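PDB 5SV5: microbial collagenase, which belongs to a collagen-degrading metalloprotease, of which this pre-peptidase C-terminal domain is a beta-sandwich module that probably helps bind the collagen substrate. Local coordinates for residues D40-N45 / G72-A77. Residues are numbered along the deposited sequence; the frame is centred on the assembly and turned at random. Where two conformers were deposited one is given.
With NA (sodium ion), chain C.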
ATOM      1  N   ASP A  40       7.799  -2.346  -8.026  1.00 11.49           N
ATOM      2  CA  ASP A  40       7.950  -1.011  -7.511  1.00 10.96           C
ATOM      3  C   ASP A  40       6.601  -0.572  -6.959  1.00  9.42           C
ATOM      4  O   ASP A  40       5.617  -0.568  -7.695  1.00 11.67           O
ATOM      5  CB  ASP A  40       8.396  -0.073  -8.635  1.00 14.76           C
ATOM      6  CG  ASP A  40       8.849   1.243  -8.117  1.00 17.86           C
ATOM      7  OD1 ASP A  40       7.997   2.064  -7.782  1.00 18.40           O
ATOM      8  OD2 ASP A  40      10.066   1.439  -8.003  1.00 22.28           O
ATOM      9  N   ILE A  41       6.543  -0.252  -5.665  1.00  7.51           N
ATOM     10  CA  ILE A  41       5.328   0.274  -5.030  1.00  7.51           C
ATOM     11  C   ILE A  41       5.634   1.693  -4.576  1.00  7.26           C
ATOM     12  O   ILE A  41       6.567   1.905  -3.795  1.00  7.98           O
ATOM     13  CB  ILE A  41       4.855  -0.596  -3.852  1.00  8.12           C
ATOM     14  CG1 ILE A  41       4.534  -2.014  -4.337  1.00  9.23           C
ATOM     15  CG2 ILE A  41       3.647   0.032  -3.165  1.00  8.92           C
ATOM     16  CD1 ILE A  41       4.139  -2.982  -3.250  1.00 11.19           C
ATOM     17  N   SER A  42       4.847   2.651  -5.062  1.00  7.39           N
ATOM     18  CA  SER A  42       5.056   4.047  -4.751  1.00  7.70           C
ATOM     19  C   SER A  42       3.731   4.707  -4.429  1.00  7.31           C
ATOM     20  O   SER A  42       2.778   4.591  -5.199  1.00  9.05           O
ATOM     21  CB  SER A  42       5.697   4.734  -5.960  1.00 10.49           C
ATOM     22  OG  SER A  42       5.882   6.109  -5.779  1.00 13.82           O
ATOM     23  N   VAL A  43       3.682   5.401  -3.299  1.00  6.82           N
ATOM     24  CA  VAL A  43       2.521   6.189  -2.904  1.00  6.88           C
ATOM     25  C   VAL A  43       2.939   7.646  -2.811  1.00  6.87           C
ATOM     26  O   VAL A  43       3.897   7.973  -2.113  1.00  8.14           O
ATOM     27  CB  VAL A  43       1.936   5.705  -1.562  1.00  7.72           C
ATOM     28  CG1 VAL A  43       0.847   6.648  -1.064  1.00  9.26           C
ATOM     29  CG2 VAL A  43       1.386   4.286  -1.719  1.00  7.97           C
ATOM     30  N   LEU A  44       2.226   8.509  -3.532  1.00  6.77           N
ATOM     31  CA  LEU A  44       2.461   9.951  -3.476  1.00  7.16           C
ATOM     32  C   LEU A  44       1.537  10.517  -2.404  1.00  6.93           C
ATOM     33  O   LEU A  44       0.311  10.441  -2.509  1.00  7.57           O
ATOM     34  CB  LEU A  44       2.198  10.602  -4.835  1.00  7.95           C
ATOM     35  CG  LEU A  44       3.037  10.002  -5.978  1.00  9.92           C
ATOM     36  CD1 LEU A  44       2.711  10.667  -7.306  1.00 11.39           C
ATOM     37  CD2 LEU A  44       4.526   9.969  -5.695  1.00 13.30           C
ATOM     38  N   ASN A  45       2.158  11.076  -1.368  1.00  7.04           N
ATOM     39  CA  ASN A  45       1.486  11.636  -0.192  1.00  7.13           C
ATOM     40  C   ASN A  45       1.200  13.096  -0.513  1.00  7.23           C
ATOM     41  O   ASN A  45       2.001  13.990  -0.207  1.00  7.95           O
ATOM     42  CB  ASN A  45       2.422  11.454   1.003  1.00  7.77           C
ATOM     43  CG  ASN A  45       1.890  12.007   2.298  1.00  7.26           C
ATOM     44  OD1 ASN A  45       0.746  12.461   2.408  1.00  7.67           O
ATOM     45  ND2 ASN A  45       2.740  11.965   3.310  1.00  8.30           N
ATOM     46  N   GLY A  72      10.702  12.562   0.757  1.00 10.41           N
ATOM     47  CA  GLY A  72       9.781  13.676   0.498  1.00 11.14           C
ATOM     48  C   GLY A  72       8.337  13.149   0.451  1.00 11.08           C
ATOM     49  O   GLY A  72       7.922  12.387   1.326  1.00 12.86           O
ATOM     50  N   ASN A  73       7.605  13.517  -0.603  1.00 10.40           N
ATOM     51  CA  ASN A  73       6.214  13.069  -0.811  1.00 10.50           C
ATOM     52  C   ASN A  73       6.103  11.666  -1.386  1.00  8.97           C
ATOM     53  O   ASN A  73       5.003  11.177  -1.520  1.00 10.18           O
ATOM     54  CB  ASN A  73       5.419  14.049  -1.734  1.00 11.61           C
ATOM     55  CG  ASN A  73       5.904  14.032  -3.181  1.00 11.81           C
ATOM     56  OD1 ASN A  73       7.103  13.908  -3.454  1.00 13.64           O
ATOM     57  ND2 ASN A  73       4.971  14.173  -4.123  1.00 13.66           N
ATOM     58  N   HIS A  74       7.215  11.042  -1.762  1.00  8.58           N
ATOM     59  CA  HIS A  74       7.195   9.694  -2.335  1.00  8.46           C
ATOM     60  C   HIS A  74       7.434   8.670  -1.245  1.00  8.51           C
ATOM     61  O   HIS A  74       8.458   8.714  -0.586  1.00 13.00           O
ATOM     62  CB  HIS A  74       8.319   9.537  -3.376  1.00 10.26           C
ATOM     63  CG  HIS A  74       8.047  10.137  -4.722  1.00 12.68           C
ATOM     64  ND1 HIS A  74       7.827  11.476  -4.926  1.00 14.33           N
ATOM     65  CD2 HIS A  74       8.020   9.564  -5.948  1.00 15.10           C
ATOM     66  CE1 HIS A  74       7.653  11.702  -6.215  1.00 16.27           C
ATOM     67  NE2 HIS A  74       7.766  10.555  -6.857  1.00 17.95           N
ATOM     68  N   ILE A  75       6.521   7.725  -1.078  1.00  6.88           N
ATOM     69  CA  ILE A  75       6.651   6.669  -0.074  1.00  6.67           C
ATOM     70  C   ILE A  75       6.815   5.373  -0.890  1.00  6.41           C
ATOM     71  O   ILE A  75       5.835   4.899  -1.480  1.00  6.52           O
ATOM     72  CB  ILE A  75       5.448   6.619   0.867  1.00  7.16           C
ATOM     73  CG1 ILE A  75       5.179   8.000   1.490  1.00  8.12           C
ATOM     74  CG2 ILE A  75       5.675   5.556   1.919  1.00  7.90           C
ATOM     75  CD1 ILE A  75       3.871   8.076   2.236  1.00  9.50           C
ATOM     76  N   GLU A  76       8.046   4.861  -0.992  0.50  7.08           N
ATOM     77  CA  GLU A  76       8.344   3.838  -1.999  0.50  7.50           C
ATOM     78  C   GLU A  76       9.139   2.660  -1.482  0.50  6.70           C
ATOM     79  O   GLU A  76       9.710   2.671  -0.378  0.50  7.10           O
ATOM     80  CB  GLU A  76       9.132   4.453  -3.194  0.50  9.27           C
ATOM     81  CG  GLU A  76       8.582   5.768  -3.716  0.50 10.33           C
ATOM     82  CD  GLU A  76       9.253   6.261  -4.995  0.50 10.81           C
ATOM     83  OE1 GLU A  76      10.486   6.524  -5.011  0.50 11.08           O
ATOM     84  OE2 GLU A  76       8.531   6.424  -5.994  0.50 11.44           O
ATOM     85  N   ALA A  77       9.172   1.646  -2.344  1.00  7.02           N
ATOM     86  CA  ALA A  77      10.036   0.471  -2.212  1.00  7.13           C
ATOM     87  C   ALA A  77      10.159  -0.185  -3.584  1.00  7.20           C
ATOM     88  O   ALA A  77       9.230  -0.134  -4.390  1.00  8.13           O
ATOM     89  CB  ALA A  77       9.484  -0.540  -1.225  1.00  8.18           C
TER
HETATM   90 NA    NA C1002       9.033  15.127  -4.145  0.70 17.63          NA
HETATM   91  O   HOH W   1       8.598   4.709  -8.288  1.00 25.95           O
HETATM   92  O   HOH W   2       5.639  11.410   2.851  1.00 14.27           O
HETATM   93  O   HOH W   3       8.899  16.010  -1.863  1.00 24.97           O
HETATM   94  O   HOH W   4       8.818  14.737  -6.527  1.00 29.50           O
HETATM   95  O   HOH W   5      11.081  16.347  -4.575  1.00 48.96           O
HETATM   96  O   HOH W   6       7.454  17.291  -4.637  1.00 25.33           O
HETATM   97  O   HOH W   7      10.051  13.028  -3.611  1.00 18.66           O
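L44 sets its CD2 methyl over the centre of one face of the H74 imidazole, a CH-pi contact 3.4 Å from CD2 to the ring centroid and only 6° off the ring normal. The ring's rotation is also fixed from its rim: ND1 donates to N73 OD1 at 2.9 Å, with that oxygen close to the ring plane but the N-H arriving above the amide plane. The same OD1 binds a sodium ion at 2.4 Å, and five waters complete the metal's shell, so one amide oxygen serves both cation and imidazole.

Beyond H74, E76 takes two conformations, of which one can be followed outward. Its CB passes 3.7 Å from I41 O; CG, anti to the carbonyl carbon, comes 3.4 Å from S42 OG; CD then carries OE2 to the hydroxyl. In this conformer S42 OG, swung anti to its own backbone N (chi1 177°), donates to the anti lone pair of E76 OE2 at 2.7 Å. Water 1 then donates both to this OE2 and to D40 OD1, bridging two carboxylates whose like charges it probably helps to screen.

Underneath runs regular antiparallel pairing: I41 with A77 and V43 with I75 are hydrogen-bonded pairs, S42 with E76 and L44 with H74 non-hydrogen-bonded ones. N45 N closes the end with a nearly straight bond to N73 O (2.9 Å, 177°). On the face opposite L44 and H74, V43 and I75 meet CB to CB at 4.4 Å, while I75 CD1 reaches N45 CB; N45 ND2 bonds to I49 O.

Strand 37-45 lies between strands 74-81 and 98-104, and strand 66-71 flanks 74-81 on its other side. W53 of strand 51-57 covers I41, V43 and A77 within the sandwich core, its NE1 bonded to I75 O.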